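Local coordinates for protein SxtG (Microseira wollei, PDB 6U1R) that acts as an amidinotransferase of the saxitoxin biosynthetic pathway, probably passing an amidino group through a cysteine-bound intermediate as its glycine amidinotransferase relatives do, at residues V300-N305 with K345-K350; L321-L326 with V331-K336; P339-L344 with F349-C354. All blocks are in the same frame, centred on the assembly; numbering follows the deposited sequence.

Contact 1: V300-N305 with K345-K350; sequences VAPYPN and KDWGFK
The carbonyl oxygen of Val-300 meets the far benzo edge of the Trp-347 indole, lying in the plane of the ring 3.3 Å from CH2 and 3.5 Å from CZ2 of that tryptophan. The oxygen thus faces the weakly positive rim of C-H groups, not the electron-rich ring face. Trp-347 follows directly on helix 338-346. With CG anti to its own carbonyl carbon (chi1 -74°), its ring reaches across to the chain leaving strand 297-300, spanning backbones whose nearest CA atoms, those of Val-300 and Trp-347, are 10.6 Å apart. Beside the oxygen, CD of Pro-302 approaches the same Trp-347 CH2 obliquely at 4.3 Å, and CA of Ala-301 lies near the ring edge. Leu-278 of strand 276-279 and Leu-299 of strand 297-300 also touch the indole. The turn carrying the tryptophan is a Schellman motif: Gly-348, at a phi of 100°, sends its N back to O of Lys-345 over 2.9 Å. Contact is therefore confined to one corner of a single ring, where an approach consistent with weak C-H to oxygen attraction and a little apolar packing join helix end to strand exit, without a conventional hydrogen bond between the segments.

Contact 2: L321-L326 with V331-K336; sequences LNVLML and VIVEKK
A short antiparallel beta hairpin, strands 324-325 and 330-334, brings Leu-324 opposite Ile-332 as a hydrogen-bonded pair and Met-325 opposite Val-331 as a non-hydrogen-bonded one. Within the Leu-324 and Ile-332 pair the two bonds are unequal: N of Ile-332 gives a nearly straight bond of 2.9 Å to O of Leu-324, whereas N of Leu-324 reaches O of Ile-332 only weakly at 3.4 Å. CA of Val-331 adds a C-H contact to that same Leu-324 oxygen. On the face bearing Met-325 and Val-331, chi1 (-56°) and chi2 (-57°) of the methionine bring its SD to 3.6 Å from both CB and CG2 of Val-331. A further bend at chi3 turns CE of Met-325, which lies 4.0 Å from CB of Val-331. CG2 of Val-331 is also 3.6 Å from CB of Val-323, so this one methyl touches both Met-325 and Val-323. Val-323 in turn sets CG1 beside CB of Val-333 at 4.0 Å, the two side chains pointing the same way. Leu-324 and Ile-332 occupy the other face, which Phe-96 and Leu-100 of helix 83-102 cover; there CD2 of Leu-326 touches CD1 of Ile-332. Just before the strand, Asn-322 centres an inverse gamma turn and its OD1 accepts a hydrogen bond from N of Cys-368, the predicted amidino-cysteine residue. One sound and one weak backbone bond are thus accompanied by apolar contacts on both faces, and all the residues that touch are buried.

Contact 3: P339-L344 with F349-C354; sequences PMIKAL and FKPIVC
Ile-341 swings CG1 anti to its carbonyl carbon (chi1 -67°) and extends the chain beyond it, while Val-353 holds CG2 anti to its own carbonyl carbon; CD1 of the isoleucine and CG2 of the valine consequently meet at 3.7 Å, the two side chains crossing at about a right angle. They belong to a beta-alpha-beta crossover in which helix 338-346 links the parallel neighbours 330-334 and 350-354. The helix runs back against the second of these strands, with 153° between their N-to-C directions and 8.1 Å between the axes of the two short segments. One helical turn on from Ile-341, Leu-344 packs beside Pro-351. CB of Pro-351 is directed toward the helix, and CG of this proline touches it, 4.0 Å from CB of Leu-344 and 3.8 Å from the carbonyl oxygen of Ile-341, so the ring sits between the helix and its own strand. CG2 of Ile-341 adds a looser contact with CB of the same proline. Val-333 of the preceding strand lies against both Ile-341 and Pro-351, carrying the packing on into the sheet. At the end of the helix the chain doubles back tightly, and N of Phe-349 donates to O of Leu-344 over 3.0 Å, with an angle of 154° at the hydrogen. This is the longer-range bond of the Schellman turn that closes the helix, just before strand 350-354 begins. Leu-272 of strand 269-273 touches both Leu-344 and Phe-349, placing the turn against another part of the fold. The oxygen of Leu-344 also lies at the edge of the Phe-349 ring, in its plane and 3.6 Å from CD2.

Contacts 2 and 3 share one small mixed sheet, strand 330-334 lying between its two neighbours: Val-331 O to Ile-352 N is 2.7 Å and Val-333 O to Cys-354 N is 3.1 Å, both probable hydrogen bonds. Contacts 1 and 3 use helix 338-346 and share Phe-349 and Lys-350, their centres about 6 Å apart; CG of Pro-302 also packs 3.5 Å from O of Pro-339. Along the chain, contact 2 is nested within the loop closed by contact 1. It is the one near a predicted active-site residue, Cys-368, whose side chain lies about 9 Å from that of Leu-324, whereas contacts 1 and 3 lie away from the predicted sites.

Contact 1: V300-N305 with K345-K350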
ATOM      1  N   VAL A 300     -35.075  12.075   1.573  1.00 17.66           N
ATOM      2  CA  VAL A 300     -35.339  10.801   0.902  1.00 16.38           C
ATOM      3  C   VAL A 300     -35.450  11.046  -0.601  1.00 17.05           C
ATOM      4  O   VAL A 300     -36.281  11.841  -1.061  1.00 16.09           O
ATOM      5  CB  VAL A 300     -36.607  10.128   1.454  1.00 18.56           C
ATOM      6  CG1 VAL A 300     -36.852   8.771   0.758  1.00 18.85           C
ATOM      7  CG2 VAL A 300     -36.521   9.930   2.968  1.00 21.60           C
ATOM      8  N   ALA A 301     -34.605  10.363  -1.375  1.00 16.22           N
ATOM      9  CA  ALA A 301     -34.562  10.585  -2.806  1.00 15.26           C
ATOM     10  C   ALA A 301     -35.911  10.255  -3.441  1.00 15.17           C
ATOM     11  O   ALA A 301     -36.562   9.280  -3.046  1.00 16.13           O
ATOM     12  CB  ALA A 301     -33.478   9.721  -3.458  1.00 15.74           C
ATOM     13  N   PRO A 302     -36.345  11.027  -4.434  1.00 16.36           N
ATOM     14  CA  PRO A 302     -37.523  10.635  -5.212  1.00 17.57           C
ATOM     15  C   PRO A 302     -37.211   9.444  -6.096  1.00 17.97           C
ATOM     16  O   PRO A 302     -36.053   9.138  -6.384  1.00 17.00           O
ATOM     17  CB  PRO A 302     -37.825  11.892  -6.039  1.00 17.70           C
ATOM     18  CG  PRO A 302     -36.471  12.481  -6.282  1.00 15.99           C
ATOM     19  CD  PRO A 302     -35.703  12.230  -4.995  1.00 15.36           C
ATOM     20  N   TYR A 303     -38.281   8.744  -6.508  1.00 17.08           N
ATOM     21  CA  TYR A 303     -38.171   7.646  -7.466  1.00 18.20           C
ATOM     22  C   TYR A 303     -38.007   8.198  -8.883  1.00 17.14           C
ATOM     23  O   TYR A 303     -38.727   9.134  -9.266  1.00 17.89           O
ATOM     24  CB  TYR A 303     -39.404   6.743  -7.363  1.00 18.48           C
ATOM     25  CG  TYR A 303     -39.405   5.906  -6.101  1.00 19.20           C
ATOM     26  CD1 TYR A 303     -39.805   6.439  -4.882  1.00 20.80           C
ATOM     27  CD2 TYR A 303     -38.979   4.591  -6.124  1.00 20.66           C
ATOM     28  CE1 TYR A 303     -39.782   5.669  -3.724  1.00 22.71           C
ATOM     29  CE2 TYR A 303     -38.967   3.823  -4.976  1.00 21.61           C
ATOM     30  CZ  TYR A 303     -39.364   4.362  -3.791  1.00 21.82           C
ATOM     31  OH  TYR A 303     -39.331   3.577  -2.663  1.00 25.24           O
ATOM     32  N   PRO A 304     -37.072   7.666  -9.676  1.00 16.16           N
ATOM     33  CA  PRO A 304     -36.770   8.279 -10.976  1.00 17.53           C
ATOM     34  C   PRO A 304     -37.824   8.044 -12.043  1.00 18.15           C
ATOM     35  O   PRO A 304     -37.934   8.863 -12.967  1.00 18.34           O
ATOM     36  CB  PRO A 304     -35.437   7.618 -11.367  1.00 16.99           C
ATOM     37  CG  PRO A 304     -35.496   6.291 -10.674  1.00 16.78           C
ATOM     38  CD  PRO A 304     -36.137   6.562  -9.367  1.00 17.17           C
ATOM     39  N   ASN A 305     -38.592   6.957 -11.960  1.00 18.47           N
ATOM     40  CA  ASN A 305     -39.531   6.604 -13.023  1.00 19.35           C
ATOM     41  C   ASN A 305     -38.823   6.634 -14.375  1.00 21.80           C
ATOM     42  O   ASN A 305     -39.346   7.150 -15.369  1.00 21.46           O
ATOM     43  CB  ASN A 305     -40.749   7.543 -13.042  1.00 19.95           C
ATOM     44  CG  ASN A 305     -41.620   7.422 -11.804  1.00 19.69           C
ATOM     45  OD1 ASN A 305     -42.132   8.422 -11.280  1.00 21.09           O
ATOM     46  ND2 ASN A 305     -41.800   6.207 -11.332  1.00 18.28           N
ATOM     47  N   LYS A 345     -34.070  21.266  -5.904  1.00 18.39           N
ATOM     48  CA  LYS A 345     -34.501  22.667  -5.862  1.00 20.18           C
ATOM     49  C   LYS A 345     -35.397  22.924  -4.660  1.00 20.70           C
ATOM     50  O   LYS A 345     -35.214  23.906  -3.927  1.00 21.17           O
ATOM     51  CB  LYS A 345     -35.245  23.035  -7.142  1.00 22.15           C
ATOM     52  CG  LYS A 345     -34.373  23.141  -8.360  1.00 27.33           C
ATOM     53  CD  LYS A 345     -35.191  23.347  -9.652  1.00 32.85           C
ATOM     54  CE  LYS A 345     -36.132  24.536  -9.546  1.00 49.02           C
ATOM     55  NZ  LYS A 345     -36.447  25.120 -10.887  1.00 68.21           N
ATOM     56  N   ASP A 346     -36.377  22.048  -4.446  1.00 20.30           N
ATOM     57  CA  ASP A 346     -37.306  22.239  -3.342  1.00 20.92           C
ATOM     58  C   ASP A 346     -36.594  22.154  -2.002  1.00 22.31           C
ATOM     59  O   ASP A 346     -37.016  22.809  -1.041  1.00 21.84           O
ATOM     60  CB  ASP A 346     -38.445  21.218  -3.424  1.00 21.91           C
ATOM     61  CG  ASP A 346     -39.347  21.438  -4.650  1.00 27.63           C
ATOM     62  OD1 ASP A 346     -39.210  22.481  -5.339  1.00 29.83           O
ATOM     63  OD2 ASP A 346     -40.187  20.564  -4.931  1.00 29.10           O
ATOM     64  N   TRP A 347     -35.500  21.384  -1.914  1.00 19.04           N
ATOM     65  CA  TRP A 347     -34.718  21.306  -0.684  1.00 19.82           C
ATOM     66  C   TRP A 347     -33.749  22.476  -0.507  1.00 18.65           C
ATOM     67  O   TRP A 347     -33.033  22.510   0.499  1.00 20.82           O
ATOM     68  CB  TRP A 347     -33.932  19.986  -0.644  1.00 18.80           C
ATOM     69  CG  TRP A 347     -34.764  18.763  -0.363  1.00 19.26           C
ATOM     70  CD1 TRP A 347     -35.850  18.672   0.466  1.00 19.03           C
ATOM     71  CD2 TRP A 347     -34.570  17.453  -0.914  1.00 18.15           C
ATOM     72  NE1 TRP A 347     -36.345  17.382   0.457  1.00 19.32           N
ATOM     73  CE2 TRP A 347     -35.574  16.618  -0.380  1.00 19.40           C
ATOM     74  CE3 TRP A 347     -33.642  16.905  -1.809  1.00 19.09           C
ATOM     75  CZ2 TRP A 347     -35.679  15.266  -0.709  1.00 19.31           C
ATOM     76  CZ3 TRP A 347     -33.746  15.559  -2.133  1.00 19.05           C
ATOM     77  CH2 TRP A 347     -34.773  14.756  -1.592  1.00 18.06           C
ATOM     78  N   GLY A 348     -33.695  23.406  -1.451  1.00 19.33           N
ATOM     79  CA  GLY A 348     -32.887  24.605  -1.325  1.00 19.57           C
ATOM     80  C   GLY A 348     -31.560  24.602  -2.054  1.00 20.86           C
ATOM     81  O   GLY A 348     -30.773  25.542  -1.874  1.00 20.60           O
ATOM     82  N   PHE A 349     -31.270  23.574  -2.844  1.00 19.80           N
ATOM     83  CA  PHE A 349     -30.032  23.512  -3.597  1.00 19.54           C
ATOM     84  C   PHE A 349     -30.218  24.171  -4.962  1.00 21.45           C
ATOM     85  O   PHE A 349     -31.326  24.525  -5.367  1.00 19.16           O
ATOM     86  CB  PHE A 349     -29.573  22.053  -3.724  1.00 17.57           C
ATOM     87  CG  PHE A 349     -29.279  21.402  -2.402  1.00 18.16           C
ATOM     88  CD1 PHE A 349     -28.040  21.565  -1.790  1.00 17.00           C
ATOM     89  CD2 PHE A 349     -30.239  20.628  -1.763  1.00 17.93           C
ATOM     90  CE1 PHE A 349     -27.762  20.967  -0.574  1.00 18.23           C
ATOM     91  CE2 PHE A 349     -29.969  20.025  -0.532  1.00 19.11           C
ATOM     92  CZ  PHE A 349     -28.737  20.186   0.064  1.00 17.78           C
ATOM     93  N   LYS A 350     -29.105  24.347  -5.678  1.00 20.74           N
ATOM     94  CA  LYS A 350     -29.100  24.961  -7.009  1.00 22.19           C
ATOM     95  C   LYS A 350     -28.551  23.943  -8.002  1.00 21.26           C
ATOM     96  O   LYS A 350     -27.329  23.845  -8.191  1.00 19.09           O
ATOM     97  CB  LYS A 350     -28.260  26.238  -7.037  1.00 24.54           C
ATOM     98  CG  LYS A 350     -28.785  27.372  -6.158  1.00 33.11           C
ATOM     99  CD  LYS A 350     -30.213  27.769  -6.503  1.00 44.28           C
ATOM    100  CE  LYS A 350     -30.686  28.970  -5.684  1.00 43.69           C
ATOM    101  NZ  LYS A 350     -32.002  29.476  -6.184  1.00 56.93           N
TER

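Contact 2: L321-L326 with V331-K336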
ATOM      1  N   LEU A 321     -28.633   9.571  -7.700  1.00 12.78           N
ATOM      2  CA  LEU A 321     -28.058  10.008  -6.430  1.00 15.23           C
ATOM      3  C   LEU A 321     -26.560  10.306  -6.505  1.00 13.60           C
ATOM      4  O   LEU A 321     -26.025  10.910  -5.568  1.00 13.19           O
ATOM      5  CB  LEU A 321     -28.303   8.953  -5.334  1.00 15.01           C
ATOM      6  CG  LEU A 321     -29.669   8.977  -4.642  1.00 16.22           C
ATOM      7  CD1 LEU A 321     -30.721   8.272  -5.472  1.00 15.92           C
ATOM      8  CD2 LEU A 321     -29.556   8.341  -3.267  1.00 18.97           C
ATOM      9  N   ASN A 322     -25.871   9.913  -7.585  1.00 14.38           N
ATOM     10  CA  ASN A 322     -24.419  10.058  -7.674  1.00 14.01           C
ATOM     11  C   ASN A 322     -24.047  11.488  -8.065  1.00 15.34           C
ATOM     12  O   ASN A 322     -23.272  11.702  -9.001  1.00 13.75           O
ATOM     13  CB  ASN A 322     -23.885   9.040  -8.689  1.00 12.89           C
ATOM     14  CG  ASN A 322     -22.410   8.748  -8.540  1.00 14.70           C
ATOM     15  OD1 ASN A 322     -21.626   8.939  -9.486  1.00 14.29           O
ATOM     16  ND2 ASN A 322     -22.025   8.215  -7.382  1.00 15.52           N
ATOM     17  N   VAL A 323     -24.572  12.467  -7.324  1.00 14.67           N
ATOM     18  CA  VAL A 323     -24.357  13.888  -7.602  1.00 14.15           C
ATOM     19  C   VAL A 323     -23.000  14.355  -7.089  1.00 13.41           C
ATOM     20  O   VAL A 323     -22.341  13.667  -6.298  1.00 13.60           O
ATOM     21  CB  VAL A 323     -25.480  14.735  -6.973  1.00 13.73           C
ATOM     22  CG1 VAL A 323     -26.824  14.439  -7.653  1.00 14.64           C
ATOM     23  CG2 VAL A 323     -25.552  14.488  -5.458  1.00 15.27           C
ATOM     24  N   LEU A 324     -22.580  15.541  -7.534  1.00 13.88           N
ATOM     25  CA  LEU A 324     -21.316  16.156  -7.118  1.00 14.10           C
ATOM     26  C   LEU A 324     -21.618  17.575  -6.654  1.00 15.13           C
ATOM     27  O   LEU A 324     -22.191  18.361  -7.413  1.00 13.85           O
ATOM     28  CB  LEU A 324     -20.283  16.180  -8.256  1.00 13.69           C
ATOM     29  CG  LEU A 324     -18.958  16.899  -7.937  1.00 14.27           C
ATOM     30  CD1 LEU A 324     -18.191  16.125  -6.889  1.00 13.25           C
ATOM     31  CD2 LEU A 324     -18.091  17.137  -9.179  1.00 14.18           C
ATOM     32  N   MET A 325     -21.222  17.892  -5.422  1.00 14.18           N
ATOM     33  CA  MET A 325     -21.392  19.224  -4.849  1.00 14.65           C
ATOM     34  C   MET A 325     -20.183  20.090  -5.186  1.00 14.96           C
ATOM     35  O   MET A 325     -19.045  19.696  -4.915  1.00 15.18           O
ATOM     36  CB  MET A 325     -21.536  19.159  -3.328  1.00 12.76           C
ATOM     37  CG  MET A 325     -22.666  18.273  -2.787  1.00 14.44           C
ATOM     38  SD  MET A 325     -24.268  18.715  -3.400  1.00 17.66           S
ATOM     39  CE  MET A 325     -24.451  20.380  -2.757  1.00 17.42           C
ATOM     40  N   LEU A 326     -20.438  21.288  -5.711  1.00 15.69           N
ATOM     41  CA  LEU A 326     -19.391  22.284  -5.905  1.00 16.73           C
ATOM     42  C   LEU A 326     -19.206  23.185  -4.694  1.00 17.44           C
ATOM     43  O   LEU A 326     -18.136  23.795  -4.541  1.00 17.96           O
ATOM     44  CB  LEU A 326     -19.712  23.138  -7.134  1.00 16.99           C
ATOM     45  CG  LEU A 326     -20.066  22.369  -8.407  1.00 19.04           C
ATOM     46  CD1 LEU A 326     -20.246  23.313  -9.589  1.00 20.56           C
ATOM     47  CD2 LEU A 326     -19.024  21.288  -8.712  1.00 20.20           C
ATOM     48  N   VAL A 331     -25.010  21.900  -7.136  1.00 17.68           N
ATOM     49  CA  VAL A 331     -24.944  20.441  -7.262  1.00 15.94           C
ATOM     50  C   VAL A 331     -25.125  20.051  -8.725  1.00 17.01           C
ATOM     51  O   VAL A 331     -26.083  20.480  -9.375  1.00 16.55           O
ATOM     52  CB  VAL A 331     -26.005  19.752  -6.367  1.00 14.87           C
ATOM     53  CG1 VAL A 331     -27.400  20.308  -6.597  1.00 18.62           C
ATOM     54  CG2 VAL A 331     -25.981  18.238  -6.566  1.00 15.90           C
ATOM     55  N   ILE A 332     -24.191  19.242  -9.255  1.00 16.53           N
ATOM     56  CA  ILE A 332     -24.294  18.733 -10.617  1.00 15.57           C
ATOM     57  C   ILE A 332     -25.133  17.463 -10.576  1.00 15.80           C
ATOM     58  O   ILE A 332     -24.882  16.561  -9.757  1.00 16.28           O
ATOM     59  CB  ILE A 332     -22.901  18.491 -11.232  1.00 15.57           C
ATOM     60  CG1 ILE A 332     -22.184  19.844 -11.438  1.00 18.87           C
ATOM     61  CG2 ILE A 332     -23.010  17.755 -12.566  1.00 15.59           C
ATOM     62  CD1 ILE A 332     -20.774  19.748 -11.909  1.00 22.57           C
ATOM     63  N   VAL A 333     -26.125  17.389 -11.461  1.00 15.29           N
ATOM     64  CA  VAL A 333     -27.108  16.311 -11.478  1.00 14.45           C
ATOM     65  C   VAL A 333     -27.472  16.053 -12.933  1.00 15.61           C
ATOM     66  O   VAL A 333     -27.378  16.944 -13.787  1.00 15.88           O
ATOM     67  CB  VAL A 333     -28.329  16.688 -10.603  1.00 17.17           C
ATOM     68  CG1 VAL A 333     -28.811  18.048 -10.951  1.00 20.06           C
ATOM     69  CG2 VAL A 333     -29.465  15.676 -10.713  1.00 16.37           C
ATOM     70  N   GLU A 334     -27.858  14.813 -13.225  1.00 15.61           N
ATOM     71  CA  GLU A 334     -28.006  14.373 -14.606  1.00 15.37           C
ATOM     72  C   GLU A 334     -29.355  14.795 -15.196  1.00 16.60           C
ATOM     73  O   GLU A 334     -30.397  14.734 -14.538  1.00 15.45           O
ATOM     74  CB  GLU A 334     -27.840  12.857 -14.690  1.00 15.85           C
ATOM     75  CG  GLU A 334     -27.311  12.353 -16.044  1.00 15.70           C
ATOM     76  CD  GLU A 334     -28.366  12.339 -17.153  1.00 18.57           C
ATOM     77  OE1 GLU A 334     -29.549  12.041 -16.867  1.00 19.33           O
ATOM     78  OE2 GLU A 334     -28.004  12.600 -18.326  1.00 17.43           O
ATOM     79  N   LYS A 335     -29.319  15.158 -16.481  1.00 18.27           N
ATOM     80  CA  LYS A 335     -30.425  15.855 -17.132  1.00 18.07           C
ATOM     81  C   LYS A 335     -31.720  15.049 -17.142  1.00 21.38           C
ATOM     82  O   LYS A 335     -32.812  15.625 -17.040  1.00 20.62           O
ATOM     83  CB  LYS A 335     -30.004  16.224 -18.559  1.00 23.87           C
ATOM     84  CG  LYS A 335     -31.106  16.848 -19.405  1.00 31.66           C
ATOM     85  CD  LYS A 335     -30.519  17.668 -20.561  1.00 39.43           C
ATOM     86  CE  LYS A 335     -31.609  18.298 -21.431  1.00 48.82           C
ATOM     87  NZ  LYS A 335     -31.278  18.221 -22.892  1.00 57.97           N
ATOM     88  N   LYS A 336     -31.641  13.728 -17.291  1.00 18.53           N
ATOM     89  CA  LYS A 336     -32.868  12.946 -17.329  1.00 20.88           C
ATOM     90  C   LYS A 336     -33.407  12.639 -15.937  1.00 19.32           C
ATOM     91  O   LYS A 336     -34.487  12.055 -15.824  1.00 20.67           O
ATOM     92  CB  LYS A 336     -32.651  11.652 -18.122  1.00 22.42           C
ATOM     93  CG  LYS A 336     -32.418  11.900 -19.622  1.00 25.95           C
ATOM     94  CD  LYS A 336     -32.504  10.617 -20.423  1.00 30.40           C
ATOM     95  CE  LYS A 336     -31.819  10.749 -21.785  1.00 35.65           C
ATOM     96  NZ  LYS A 336     -32.706  11.381 -22.792  1.00 48.57           N
TER

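Contact 3: P339-L344 with F349-C354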
ATOM      1  N   PRO A 339     -37.036  14.039 -11.489  1.00 17.08           N
ATOM      2  CA  PRO A 339     -37.475  14.069 -10.086  1.00 17.37           C
ATOM      3  C   PRO A 339     -36.385  14.523  -9.128  1.00 16.17           C
ATOM      4  O   PRO A 339     -36.650  15.344  -8.232  1.00 15.95           O
ATOM      5  CB  PRO A 339     -37.918  12.619  -9.832  1.00 18.02           C
ATOM      6  CG  PRO A 339     -38.324  12.115 -11.210  1.00 19.12           C
ATOM      7  CD  PRO A 339     -37.317  12.740 -12.131  1.00 18.38           C
ATOM      8  N   MET A 340     -35.149  14.035  -9.297  1.00 16.17           N
ATOM      9  CA  MET A 340     -34.060  14.505  -8.445  1.00 15.61           C
ATOM     10  C   MET A 340     -33.848  16.008  -8.586  1.00 16.19           C
ATOM     11  O   MET A 340     -33.617  16.691  -7.585  1.00 16.07           O
ATOM     12  CB  MET A 340     -32.760  13.763  -8.762  1.00 16.31           C
ATOM     13  CG  MET A 340     -31.618  14.087  -7.804  1.00 19.28           C
ATOM     14  SD  MET A 340     -31.914  13.504  -6.105  1.00 18.29           S
ATOM     15  CE  MET A 340     -31.717  11.771  -6.331  1.00 16.66           C
ATOM     16  N   ILE A 341     -33.876  16.531  -9.821  1.00 15.62           N
ATOM     17  CA  ILE A 341     -33.668  17.966 -10.038  1.00 18.18           C
ATOM     18  C   ILE A 341     -34.709  18.771  -9.265  1.00 16.92           C
ATOM     19  O   ILE A 341     -34.384  19.748  -8.574  1.00 17.88           O
ATOM     20  CB  ILE A 341     -33.698  18.295 -11.545  1.00 18.69           C
ATOM     21  CG1 ILE A 341     -32.488  17.661 -12.234  1.00 18.07           C
ATOM     22  CG2 ILE A 341     -33.695  19.821 -11.794  1.00 17.99           C
ATOM     23  CD1 ILE A 341     -32.628  17.547 -13.737  1.00 18.98           C
ATOM     24  N   LYS A 342     -35.975  18.354  -9.350  1.00 17.46           N
ATOM     25  CA  LYS A 342     -37.037  19.076  -8.654  1.00 18.73           C
ATOM     26  C   LYS A 342     -36.880  18.984  -7.140  1.00 18.96           C
ATOM     27  O   LYS A 342     -37.035  19.987  -6.430  1.00 18.80           O
ATOM     28  CB  LYS A 342     -38.408  18.536  -9.070  1.00 21.18           C
ATOM     29  CG  LYS A 342     -39.552  19.208  -8.281  1.00 23.38           C
ATOM     30  CD  LYS A 342     -40.913  18.735  -8.712  1.00 26.48           C
ATOM     31  CE  LYS A 342     -41.975  19.338  -7.788  1.00 34.78           C
ATOM     32  NZ  LYS A 342     -43.295  18.667  -7.979  1.00 51.76           N
ATOM     33  N   ALA A 343     -36.574  17.790  -6.621  1.00 18.50           N
ATOM     34  CA  ALA A 343     -36.409  17.638  -5.178  1.00 17.52           C
ATOM     35  C   ALA A 343     -35.245  18.474  -4.663  1.00 18.55           C
ATOM     36  O   ALA A 343     -35.355  19.138  -3.620  1.00 18.84           O
ATOM     37  CB  ALA A 343     -36.213  16.165  -4.829  1.00 17.97           C
ATOM     38  N   LEU A 344     -34.121  18.461  -5.381  1.00 15.80           N
ATOM     39  CA  LEU A 344     -32.984  19.278  -4.970  1.00 17.37           C
ATOM     40  C   LEU A 344     -33.357  20.755  -4.899  1.00 18.85           C
ATOM     41  O   LEU A 344     -32.992  21.443  -3.941  1.00 18.50           O
ATOM     42  CB  LEU A 344     -31.821  19.059  -5.927  1.00 17.70           C
ATOM     43  CG  LEU A 344     -31.162  17.682  -5.766  1.00 16.66           C
ATOM     44  CD1 LEU A 344     -30.212  17.431  -6.905  1.00 17.91           C
ATOM     45  CD2 LEU A 344     -30.428  17.587  -4.403  1.00 15.51           C
ATOM     46  N   PHE A 349     -31.270  23.574  -2.844  1.00 19.80           N
ATOM     47  CA  PHE A 349     -30.032  23.512  -3.597  1.00 19.54           C
ATOM     48  C   PHE A 349     -30.218  24.171  -4.962  1.00 21.45           C
ATOM     49  O   PHE A 349     -31.326  24.525  -5.367  1.00 19.16           O
ATOM     50  CB  PHE A 349     -29.573  22.053  -3.724  1.00 17.57           C
ATOM     51  CG  PHE A 349     -29.279  21.402  -2.402  1.00 18.16           C
ATOM     52  CD1 PHE A 349     -28.040  21.565  -1.790  1.00 17.00           C
ATOM     53  CD2 PHE A 349     -30.239  20.628  -1.763  1.00 17.93           C
ATOM     54  CE1 PHE A 349     -27.762  20.967  -0.574  1.00 18.23           C
ATOM     55  CE2 PHE A 349     -29.969  20.025  -0.532  1.00 19.11           C
ATOM     56  CZ  PHE A 349     -28.737  20.186   0.064  1.00 17.78           C
ATOM     57  N   LYS A 350     -29.105  24.347  -5.678  1.00 20.74           N
ATOM     58  CA  LYS A 350     -29.100  24.961  -7.009  1.00 22.19           C
ATOM     59  C   LYS A 350     -28.551  23.943  -8.002  1.00 21.26           C
ATOM     60  O   LYS A 350     -27.329  23.845  -8.191  1.00 19.09           O
ATOM     61  CB  LYS A 350     -28.260  26.238  -7.037  1.00 24.54           C
ATOM     62  CG  LYS A 350     -28.785  27.372  -6.158  1.00 33.11           C
ATOM     63  CD  LYS A 350     -30.213  27.769  -6.503  1.00 44.28           C
ATOM     64  CE  LYS A 350     -30.686  28.970  -5.684  1.00 43.69           C
ATOM     65  NZ  LYS A 350     -32.002  29.476  -6.184  1.00 56.93           N
ATOM     66  N   PRO A 351     -29.413  23.163  -8.651  1.00 19.32           N
ATOM     67  CA  PRO A 351     -28.924  22.131  -9.571  1.00 19.60           C
ATOM     68  C   PRO A 351     -28.311  22.738 -10.823  1.00 20.81           C
ATOM     69  O   PRO A 351     -28.799  23.735 -11.365  1.00 17.43           O
ATOM     70  CB  PRO A 351     -30.182  21.318  -9.906  1.00 19.66           C
ATOM     71  CG  PRO A 351     -31.178  21.695  -8.888  1.00 20.95           C
ATOM     72  CD  PRO A 351     -30.869  23.084  -8.463  1.00 20.89           C
ATOM     73  N   ILE A 352     -27.207  22.140 -11.256  1.00 17.86           N
ATOM     74  CA  ILE A 352     -26.588  22.436 -12.538  1.00 18.46           C
ATOM     75  C   ILE A 352     -26.663  21.149 -13.343  1.00 19.69           C
ATOM     76  O   ILE A 352     -26.084  20.130 -12.945  1.00 19.10           O
ATOM     77  CB  ILE A 352     -25.142  22.925 -12.372  1.00 20.39           C
ATOM     78  CG1 ILE A 352     -25.117  24.173 -11.483  1.00 21.91           C
ATOM     79  CG2 ILE A 352     -24.529  23.205 -13.735  1.00 22.07           C
ATOM     80  CD1 ILE A 352     -23.776  24.493 -10.881  1.00 24.33           C
ATOM     81  N   VAL A 353     -27.417  21.176 -14.428  1.00 18.73           N
ATOM     82  CA  VAL A 353     -27.785  19.963 -15.140  1.00 19.57           C
ATOM     83  C   VAL A 353     -26.725  19.638 -16.180  1.00 19.67           C
ATOM     84  O   VAL A 353     -26.147  20.531 -16.805  1.00 21.54           O
ATOM     85  CB  VAL A 353     -29.176  20.127 -15.783  1.00 21.35           C
ATOM     86  CG1 VAL A 353     -29.476  18.963 -16.656  1.00 23.96           C
ATOM     87  CG2 VAL A 353     -30.245  20.241 -14.687  1.00 19.95           C
ATOM     88  N   CYS A 354     -26.481  18.338 -16.381  1.00 18.31           N
ATOM     89  CA  CYS A 354     -25.498  17.863 -17.351  1.00 18.83           C
ATOM     90  C   CYS A 354     -25.936  16.510 -17.909  1.00 17.21           C
ATOM     91  O   CYS A 354     -26.325  15.632 -17.134  1.00 17.39           O
ATOM     92  CB  CYS A 354     -24.114  17.749 -16.681  1.00 16.50           C
ATOM     93  SG  CYS A 354     -22.749  17.304 -17.821  1.00 21.03           S
TER